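Local coordinates for germination protein (Bacillus megaterium, PDB 6O59) that probably takes part in sensing germinants, as the N-terminal domain of the A subunit of the spore germinant receptor GerK3, at residues E249-I254 / G262-A267. Residues are numbered along the deposited sequence; the frame is centred on the assembly and turned at random.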
# COMPACT_ATOMS: atom_id res chain seq x y z
N GLU A 249 0.33 -4.78 17.64
CA GLU A 249 -0.15 -4.55 19.01
C GLU A 249 -1.37 -3.60 19.04
O GLU A 249 -1.99 -3.48 20.09
CB GLU A 249 0.95 -3.92 19.89
CG GLU A 249 2.05 -4.85 20.34
CD GLU A 249 3.26 -4.15 20.93
OE1 GLU A 249 3.08 -3.12 21.63
OE2 GLU A 249 4.39 -4.63 20.69
N GLY A 250 -1.66 -2.91 17.94
CA GLY A 250 -2.75 -1.94 17.88
C GLY A 250 -2.31 -0.48 17.90
O GLY A 250 -3.14 0.42 18.05
N ARG A 251 -0.99 -0.24 17.74
CA ARG A 251 -0.41 1.10 17.72
C ARG A 251 -0.44 1.66 16.31
O ARG A 251 -0.75 0.94 15.35
CB ARG A 251 1.02 1.11 18.29
CG ARG A 251 1.11 0.45 19.65
CD ARG A 251 2.09 1.15 20.56
NE ARG A 251 2.59 0.19 21.54
CZ ARG A 251 3.51 0.45 22.45
NH1 ARG A 251 3.93 -0.51 23.26
NH2 ARG A 251 4.04 1.66 22.55
N ILE A 252 -0.12 2.97 16.20
CA ILE A 252 -0.13 3.77 14.98
C ILE A 252 1.31 4.18 14.63
O ILE A 252 2.05 4.66 15.49
CB ILE A 252 -1.07 5.01 15.18
CG1 ILE A 252 -2.55 4.60 15.25
CG2 ILE A 252 -0.88 6.09 14.09
CD1 ILE A 252 -3.08 4.24 16.60
N ALA A 253 1.70 3.98 13.35
CA ALA A 253 3.03 4.37 12.85
C ALA A 253 2.92 5.64 11.98
O ALA A 253 2.04 5.73 11.13
CB ALA A 253 3.67 3.22 12.08
N ILE A 254 3.78 6.63 12.22
CA ILE A 254 3.79 7.88 11.46
C ILE A 254 5.13 8.04 10.79
O ILE A 254 6.17 7.92 11.44
CB ILE A 254 3.45 9.11 12.34
CG1 ILE A 254 2.09 8.96 13.05
CG2 ILE A 254 3.53 10.42 11.55
CD1 ILE A 254 2.10 9.43 14.48
N GLY A 262 10.57 5.79 11.89
CA GLY A 262 9.14 5.64 12.09
C GLY A 262 8.79 6.18 13.46
O GLY A 262 9.62 6.10 14.37
N LEU A 263 7.62 6.79 13.60
CA LEU A 263 7.19 7.32 14.89
C LEU A 263 6.01 6.50 15.38
O LEU A 263 4.97 6.44 14.71
CB LEU A 263 6.85 8.82 14.81
CG LEU A 263 8.00 9.74 14.37
CD1 LEU A 263 7.51 11.15 14.14
CD2 LEU A 263 9.14 9.72 15.38
N ILE A 264 6.19 5.80 16.51
CA ILE A 264 5.17 4.92 17.11
C ILE A 264 4.38 5.73 18.11
O ILE A 264 4.97 6.44 18.93
CB ILE A 264 5.85 3.69 17.77
CG1 ILE A 264 6.61 2.81 16.72
CG2 ILE A 264 4.86 2.85 18.62
CD1 ILE A 264 5.81 2.22 15.59
N ALA A 265 3.05 5.66 18.01
CA ALA A 265 2.16 6.37 18.92
C ALA A 265 0.97 5.50 19.37
O ALA A 265 0.37 4.80 18.55
CB ALA A 265 1.67 7.66 18.27
N PRO A 266 0.60 5.53 20.66
CA PRO A 266 1.25 6.24 21.78
C PRO A 266 2.48 5.43 22.23
O PRO A 266 2.49 4.21 22.08
CB PRO A 266 0.13 6.30 22.85
CG PRO A 266 -1.10 5.65 22.23
CD PRO A 266 -0.56 4.76 21.15
N ALA A 267 3.53 6.11 22.73
CA ALA A 267 4.76 5.43 23.15
C ALA A 267 4.51 4.51 24.37
O ALA A 267 5.08 3.43 24.44
CB ALA A 267 5.84 6.45 23.47
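Arg251 reaches across to the residues just past the end of strand 262-265 and puts one guanidinium nitrogen, NH2, on two successive backbone carbonyls: Ala267 O at 2.8 Å and Pro266 O at 3.0 Å. The Pro266 bond lies in its carbonyl plane, whereas Ala267 O is approached from above its plane, and both bonds are bent. Arg251 NE and NH1 turn instead to Glu249: Arg251 NH1 and Glu249 OE1, 3.2 Å apart, form a salt bridge, and Arg251 NE adds a weak bond to the same oxygen, so the group is held from both segments. With CG of Arg251 anti to the carbonyl carbon (chi1 -52°) and a bend at chi2, the chain crosses the side chain of Ile264 at about a right angle, Arg251 CD 3.8 Å from Ile264 CG2.

Four backbone bonds follow along the strands. Ile252 and Ala265 exchange N-H and C=O, as do Ile254 and Leu263, with Ile254 N to Leu263 O at 2.8 Å; Ala253 and Ile264 form the non-hydrogen-bonded pair between them. On one face Ile254 CD1 rests 4.2 Å from Ala265 CB, while Ile252 and Ile254 pack against helix 195-206. Ala253 and Ile264 face the other way, onto Val243 of helix 240-248. That helix ends in a Schellman motif at Gly250, leading into the antiparallel beta hairpin of strands 252-256 and 262-265, inside a five-stranded sheet with helices on both faces.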